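Local coordinates for protein TbpB (Actinobacillus pleuropneumoniae, PDB 3HOL) that probably binds host transferrin at the bacterial cell surface as the lipoprotein part of an iron-acquisition receptor, at residues K340-L344 / G380-A384. Numbering follows the deposited sequence.
Sequences KFGQL and GTWDA
Phe341 and Asp383 carry most of this contact between two strands of different sheets. The strands run in roughly the same direction, 29° apart, with 7.0 Å between their axes at closest approach. The sheets meet mainly through side chains, with no backbone hydrogen bond across these segments.

The ring packing centres on Phe341. Its CG lies between the backbone N and the carbonyl carbon (chi1 65°), and the ring reaches across to the facing strand. Thr381 CG2 meets the ring edge in plane, 3.8 Å from Phe341 CZ. The same CZ is in van der Waals contact with Thr381 O at 3.6 Å, an oblique approach to the ring. Phe341 CE1 also packs on Trp382 CA, while the indole of Trp382 lies on the other side of its strand.

The polar part centres on the Asp383 carboxylate, whose plane is steeply inclined to the Phe341 ring. Asp383 OD2 sits at the ring edge, 3.5 Å from Phe341 CD1, and 3.4 Å from Gly342 CA. The backbone angles of Gly342 suit a residue without a side chain, because a CB would press on the Phe341 carbonyl O. Asp383 OD1 accepts a weak hydrogen bond from Gln343 NE2, 2.8 Å long but bent to 119° at the hydrogen. The Gln343 chain is extended beyond CG, which carries its amide out to the carboxylate. The stronger partner of Asp383 OD1 is Ala396 N; the Gln343 bond is a weak second.

The contact joins the C-lobe handle domain to the C-lobe beta barrel. Strand 339-346 pairs with strands 325-332 and 356-363, whose Cys332 and Leu360 also touch Phe341. Strand 375-387 belongs to the barrel sheet, where its neighbour, strand 495-508, adds Val500 against both Phe341 and Asp383.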
loop_
_atom_site.group_PDB
_atom_site.type_symbol
_atom_site.label_atom_id
_atom_site.label_comp_id
_atom_site.label_asym_id
_atom_site.label_seq_id
_atom_site.Cartn_x
_atom_site.Cartn_y
_atom_site.Cartn_z
ATOM N N LYS A 340 -3.965 -13.219 -4.392
ATOM C CA LYS A 340 -3.144 -13.653 -5.525
ATOM C C LYS A 340 -1.889 -14.248 -4.923
ATOM O O LYS A 340 -1.414 -13.752 -3.894
ATOM C CB LYS A 340 -2.708 -12.442 -6.361
ATOM C CG LYS A 340 -3.798 -11.838 -7.265
ATOM C CD LYS A 340 -4.062 -12.755 -8.470
ATOM C CE LYS A 340 -4.949 -12.117 -9.541
ATOM N NZ LYS A 340 -6.310 -12.709 -9.451
ATOM N N PHE A 341 -1.345 -15.284 -5.558
ATOM C CA PHE A 341 -0.065 -15.846 -5.119
ATOM C C PHE A 341 0.651 -16.369 -6.338
ATOM O O PHE A 341 0.039 -16.578 -7.377
ATOM C CB PHE A 341 -0.248 -16.950 -4.046
ATOM C CG PHE A 341 -0.980 -18.197 -4.545
ATOM C CD1 PHE A 341 -0.283 -19.229 -5.204
ATOM C CD2 PHE A 341 -2.361 -18.337 -4.334
ATOM C CE1 PHE A 341 -0.966 -20.389 -5.651
ATOM C CE2 PHE A 341 -3.059 -19.507 -4.791
ATOM C CZ PHE A 341 -2.360 -20.507 -5.442
ATOM N N GLY A 342 1.954 -16.526 -6.256
ATOM C CA GLY A 342 2.628 -17.184 -7.350
ATOM C C GLY A 342 4.108 -17.038 -7.239
ATOM O O GLY A 342 4.661 -16.918 -6.125
ATOM N N GLN A 343 4.733 -17.059 -8.413
ATOM C CA GLN A 343 6.174 -17.073 -8.539
ATOM C C GLN A 343 6.687 -15.795 -9.169
ATOM O O GLN A 343 6.030 -15.193 -10.029
ATOM C CB GLN A 343 6.625 -18.315 -9.345
ATOM C CG GLN A 343 6.264 -19.599 -8.602
ATOM C CD GLN A 343 6.699 -20.874 -9.295
ATOM O OE1 GLN A 343 7.494 -20.839 -10.250
ATOM N NE2 GLN A 343 6.172 -22.026 -8.820
ATOM N N LEU A 344 7.874 -15.398 -8.748
ATOM C CA LEU A 344 8.496 -14.191 -9.264
ATOM C C LEU A 344 10.001 -14.416 -9.391
ATOM O O LEU A 344 10.658 -14.796 -8.418
ATOM C CB LEU A 344 8.208 -13.037 -8.306
ATOM C CG LEU A 344 8.807 -11.681 -8.585
ATOM C CD1 LEU A 344 8.078 -10.985 -9.751
ATOM C CD2 LEU A 344 8.730 -10.895 -7.292
ATOM N N GLY A 380 -7.755 -25.678 -3.443
ATOM C CA GLY A 380 -6.995 -24.787 -4.310
ATOM C C GLY A 380 -5.712 -25.452 -4.731
ATOM O O GLY A 380 -5.674 -26.672 -4.959
ATOM N N THR A 381 -4.655 -24.652 -4.832
ATOM C CA THR A 381 -3.375 -25.142 -5.309
ATOM C C THR A 381 -2.232 -24.388 -4.586
ATOM O O THR A 381 -2.497 -23.637 -3.653
ATOM C CB THR A 381 -3.312 -25.082 -6.851
ATOM O OG1 THR A 381 -2.100 -25.668 -7.303
ATOM C CG2 THR A 381 -3.404 -23.648 -7.404
ATOM N N TRP A 382 -0.986 -24.590 -5.007
ATOM C CA TRP A 382 0.125 -23.955 -4.333
ATOM C C TRP A 382 1.321 -23.849 -5.265
ATOM O O TRP A 382 1.330 -24.440 -6.344
ATOM C CB TRP A 382 0.435 -24.680 -3.012
ATOM C CG TRP A 382 0.819 -26.158 -3.108
ATOM C CD1 TRP A 382 0.202 -27.147 -3.840
ATOM C CD2 TRP A 382 1.904 -26.800 -2.412
ATOM N NE1 TRP A 382 0.832 -28.369 -3.633
ATOM C CE2 TRP A 382 1.890 -28.177 -2.779
ATOM C CE3 TRP A 382 2.880 -26.344 -1.505
ATOM C CZ2 TRP A 382 2.823 -29.092 -2.272
ATOM C CZ3 TRP A 382 3.805 -27.241 -1.005
ATOM C CH2 TRP A 382 3.775 -28.609 -1.390
ATOM N N ASP A 383 2.279 -23.015 -4.870
ATOM C CA ASP A 383 3.603 -22.875 -5.492
ATOM C C ASP A 383 4.609 -23.033 -4.349
ATOM O O ASP A 383 4.402 -22.515 -3.229
ATOM C CB ASP A 383 3.790 -21.493 -6.148
ATOM C CG ASP A 383 3.013 -21.330 -7.427
ATOM O OD1 ASP A 383 3.368 -21.975 -8.435
ATOM O OD2 ASP A 383 2.043 -20.536 -7.449
ATOM N N ALA A 384 5.688 -23.755 -4.620
ATOM C CA ALA A 384 6.628 -24.121 -3.584
ATOM C C ALA A 384 7.940 -24.596 -4.176
ATOM O O ALA A 384 8.010 -25.040 -5.327
ATOM C CB ALA A 384 6.049 -25.217 -2.675
#